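Local coordinates for protein putative xylanase (Bacteroides fragilis, PDB 2P1G) that is of unproven function but may hydrolyse glycosyl bonds, and belongs to an N-acetylmuramoyl-L-alanine amidase-like family, at residues F68-N71 and L72-R76; E106-T109 and A110-P114. All blocks are in the same frame, centred on the assembly; numbering follows the deposited sequence.

Contacts 1 and 2 are both local, each along one helix of the same chain, and both lie in the part related to N-acetylmuramoyl-L-alanine amidases. Contact 1, earlier in the sequence, takes up all but the first turn of helix 65-76, which packs on helix 43-54. Contact 2 follows after helix 92-101 and covers the short helix 108-112 with strand 106-107 before it, at strand 231-238 of the antiparallel sheet. Their centres are 24 Å apart and their nearest atoms about 11 Å, so they do not touch. Together they sample two ways of anchoring a helix: contact 1 belongs to the helical part of the fold, contact 2 to the margin of the sheet.

Contact 1 of 2, residues F68-N71 and L72-R76; sequences FARN and LQRIR
All but the first turn of helix 65-76 is regular alpha-helix here, in which the carbonyl oxygens of F68 to N71 accept from the backbone N-H groups of L72 to I75. L72 N meets F68 O at 2.9 Å, and the same i to i+4 pattern carries Q73 to A69, R74 to R70 and I75 to N71. On the buried side the F68 ring and L72 make a loose apolar contact, CZ to CD2 at 4.4 Å, and both residues also pack on helix 43-54, F68 on A52 and M53, L72 on Y49. I75 sends CG1 beside its own backbone N and carries CD1 to 3.4 Å from N71 O, while its side chain also touches L51.

On the more polar flank, water bridges the turns. N71 OD1 takes a hydrogen bond from a water at 2.8 Å, and that water accepts from R74 NH1, approaching the guanidinium at its edge and in its plane. With N71 CG beside its own backbone N and opposite the carbonyl carbon (chi1 -66°), the amide also gives ND2 to A52 O. R74 lays CG 3.3 Å from R70 O, then turns at chi3 (61°), and its NE goes to Q102 OE1. A second water donates to Q73 OE1 at 2.7 Å and, weakly, to A69 O, a carbonyl already engaged by Q73 N; Q73 NE2 reaches G80 O. One apolar flank and one hydrated flank on a single hydrogen-bonded spine make this an amphipathic alpha-helix packed against a second helix.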
# COMPACT_ATOMS: atom_id res chain seq x y z
N PHE A 68 -11.32 -14.57 -4.66
CA PHE A 68 -10.45 -13.44 -4.98
C PHE A 68 -11.25 -12.15 -4.79
O PHE A 68 -10.80 -11.23 -4.12
CB PHE A 68 -9.92 -13.56 -6.41
CG PHE A 68 -9.31 -12.30 -6.95
CD1 PHE A 68 -8.04 -11.89 -6.55
CD2 PHE A 68 -9.99 -11.54 -7.90
CE1 PHE A 68 -7.47 -10.71 -7.07
CE2 PHE A 68 -9.43 -10.37 -8.42
CZ PHE A 68 -8.17 -9.95 -8.00
N ALA A 69 -12.44 -12.12 -5.37
CA ALA A 69 -13.31 -10.93 -5.31
C ALA A 69 -13.71 -10.57 -3.88
O ALA A 69 -13.70 -9.39 -3.51
CB ALA A 69 -14.54 -11.17 -6.16
N ARG A 70 -14.07 -11.57 -3.08
CA ARG A 70 -14.36 -11.36 -1.66
C ARG A 70 -13.16 -10.75 -0.93
O ARG A 70 -13.29 -9.73 -0.22
CB ARG A 70 -14.75 -12.68 -0.98
CG ARG A 70 -15.01 -12.53 0.52
CD ARG A 70 -15.24 -13.87 1.19
NE ARG A 70 -16.46 -14.48 0.70
CZ ARG A 70 -16.54 -15.62 0.02
NH1 ARG A 70 -15.46 -16.35 -0.26
NH2 ARG A 70 -17.73 -16.05 -0.36
N ASN A 71 -11.99 -11.37 -1.11
CA ASN A 71 -10.76 -10.89 -0.47
C ASN A 71 -10.45 -9.44 -0.86
O ASN A 71 -10.15 -8.60 -0.01
CB ASN A 71 -9.58 -11.80 -0.82
CG ASN A 71 -9.71 -13.22 -0.25
OD1 ASN A 71 -10.55 -13.49 0.61
ND2 ASN A 71 -8.87 -14.13 -0.73
N LEU A 72 -10.52 -9.16 -2.15
CA LEU A 72 -10.19 -7.84 -2.64
C LEU A 72 -11.11 -6.80 -2.04
O LEU A 72 -10.65 -5.74 -1.62
CB LEU A 72 -10.26 -7.78 -4.17
CG LEU A 72 -9.90 -6.43 -4.79
CD1 LEU A 72 -8.41 -6.09 -4.58
CD2 LEU A 72 -10.22 -6.42 -6.28
N GLN A 73 -12.40 -7.12 -1.95
CA GLN A 73 -13.35 -6.18 -1.36
C GLN A 73 -12.99 -5.91 0.11
O GLN A 73 -13.02 -4.76 0.57
CB GLN A 73 -14.78 -6.70 -1.49
CG GLN A 73 -15.80 -5.79 -0.83
CD GLN A 73 -17.20 -6.11 -1.25
OE1 GLN A 73 -17.44 -6.66 -2.33
NE2 GLN A 73 -18.14 -5.76 -0.39
N ARG A 74 -12.61 -6.97 0.82
CA ARG A 74 -12.19 -6.88 2.22
C ARG A 74 -10.93 -6.04 2.46
O ARG A 74 -10.76 -5.42 3.52
CB ARG A 74 -11.97 -8.29 2.77
CG ARG A 74 -13.31 -9.07 3.01
CD ARG A 74 -13.01 -10.43 3.61
NE ARG A 74 -12.34 -10.32 4.92
CZ ARG A 74 -11.67 -11.29 5.53
NH1 ARG A 74 -11.58 -12.50 5.00
NH2 ARG A 74 -11.10 -11.04 6.69
N ILE A 75 -10.03 -6.06 1.49
CA ILE A 75 -8.77 -5.28 1.59
C ILE A 75 -8.90 -3.82 1.12
O ILE A 75 -8.24 -2.90 1.68
CB ILE A 75 -7.71 -5.98 0.75
CG1 ILE A 75 -7.35 -7.33 1.42
CG2 ILE A 75 -6.48 -5.12 0.56
CD1 ILE A 75 -6.83 -8.33 0.38
N ARG A 76 -9.72 -3.62 0.10
CA ARG A 76 -9.80 -2.31 -0.55
C ARG A 76 -10.73 -1.33 0.14
O ARG A 76 -10.49 -0.13 0.09
CB ARG A 76 -10.24 -2.48 -2.02
CG ARG A 76 -10.42 -1.17 -2.78
CD ARG A 76 -10.53 -1.43 -4.28
NE ARG A 76 -9.27 -1.89 -4.88
CZ ARG A 76 -9.21 -2.37 -6.13
NH1 ARG A 76 -10.31 -2.43 -6.88
NH2 ARG A 76 -8.05 -2.79 -6.64
O HOH W 1 -16.61 -8.92 -3.44
O HOH W 2 -12.51 -13.58 2.55

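Contact 2 of 2, residues E106-T109 and A110-P114; sequences EDVT and AAYSP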
# COMPACT_ATOMS: atom_id res chain seq x y z
N GLU A 106 -0.10 -9.27 9.46
CA GLU A 106 0.53 -8.98 10.73
C GLU A 106 1.53 -7.84 10.56
O GLU A 106 2.20 -7.75 9.53
CB GLU A 106 1.21 -10.19 11.33
CG GLU A 106 2.03 -10.99 10.41
CD GLU A 106 2.70 -12.18 11.12
OE1 GLU A 106 1.99 -12.94 11.83
OE2 GLU A 106 3.92 -12.33 10.97
N ASP A 107 1.58 -6.98 11.57
CA ASP A 107 2.47 -5.80 11.56
C ASP A 107 3.81 -6.25 12.14
O ASP A 107 4.02 -6.28 13.37
CB ASP A 107 1.82 -4.65 12.35
CG ASP A 107 2.58 -3.36 12.24
OD1 ASP A 107 3.79 -3.43 11.94
OD2 ASP A 107 1.96 -2.26 12.41
N VAL A 108 4.72 -6.60 11.23
CA VAL A 108 6.03 -7.14 11.61
C VAL A 108 6.90 -6.05 12.26
O VAL A 108 7.51 -6.27 13.30
CB VAL A 108 6.76 -7.73 10.38
CG1 VAL A 108 8.14 -8.22 10.81
CG2 VAL A 108 5.94 -8.91 9.77
N THR A 109 6.94 -4.87 11.66
CA THR A 109 7.68 -3.78 12.31
C THR A 109 7.16 -3.47 13.74
O THR A 109 7.93 -3.05 14.60
CB THR A 109 7.78 -2.50 11.44
OG1 THR A 109 6.73 -2.46 10.46
CG2 THR A 109 9.12 -2.47 10.71
N ALA A 110 5.87 -3.66 13.99
CA ALA A 110 5.33 -3.50 15.35
C ALA A 110 5.93 -4.50 16.33
O ALA A 110 6.09 -4.18 17.51
CB ALA A 110 3.82 -3.61 15.35
N ALA A 111 6.25 -5.69 15.83
CA ALA A 111 6.81 -6.75 16.67
C ALA A 111 8.31 -6.58 16.93
O ALA A 111 8.82 -7.03 17.96
CB ALA A 111 6.55 -8.10 16.03
N TYR A 112 9.01 -5.93 16.01
CA TYR A 112 10.47 -5.90 16.05
C TYR A 112 11.10 -4.54 16.34
O TYR A 112 12.14 -4.45 17.00
CB TYR A 112 11.03 -6.41 14.72
CG TYR A 112 11.02 -7.90 14.58
CD1 TYR A 112 12.16 -8.67 14.90
CD2 TYR A 112 9.89 -8.55 14.13
CE1 TYR A 112 12.15 -10.07 14.75
CE2 TYR A 112 9.88 -9.93 13.97
CZ TYR A 112 11.00 -10.68 14.29
OH TYR A 112 10.94 -12.04 14.13
N SER A 113 10.52 -3.47 15.81
CA SER A 113 11.18 -2.19 15.90
C SER A 113 10.68 -1.34 17.06
O SER A 113 9.46 -1.23 17.27
CB SER A 113 11.06 -1.42 14.58
OG SER A 113 11.70 -0.16 14.72
N PRO A 114 11.62 -0.72 17.80
CA PRO A 114 11.21 0.20 18.88
C PRO A 114 10.93 1.62 18.39
O PRO A 114 10.47 2.44 19.19
CB PRO A 114 12.44 0.21 19.80
CG PRO A 114 13.59 0.03 18.86
CD PRO A 114 13.09 -0.83 17.70
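A110, T109 and V108 carry this contact, which begins where D107 caps the short helix 108-112. D107 OD1 accepts from A110 N at 2.9 Å, an N-cap bond that arrives well above the carboxylate plane (58° out of it). With CG swung opposite the backbone N (chi1 -173°), the carboxylate also lies against the A110 methyl, CG to CB at 3.4 Å.

T109 closes the far end: its carbonyl O receives S113 N at 2.9 Å, just as S113 leaves helical geometry, and S113 CB comes within 3.5 Å of the same oxygen. V108 O takes A111 N at 2.9 Å, a 3-10-type step, and weakly Y112 N, the alpha-type partner four residues on. The V108 and Y112 side chains run alongside each other, CG1 to CD2 at 3.8 Å, while V108 O sits at the tyrosine ring edge, in its plane.

Outside the segment, W171 stacks with the Y112 ring and is also touched by V108 and T109, and S113 OG bonds Y158 O, next to strand 159-160. T109 OG1 bonds V236 N, V108 packs on V236 and R238, and D107 OD2 forms a salt bridge with R235, so this single short helix is pinned onto strand 231-238 of the sheet.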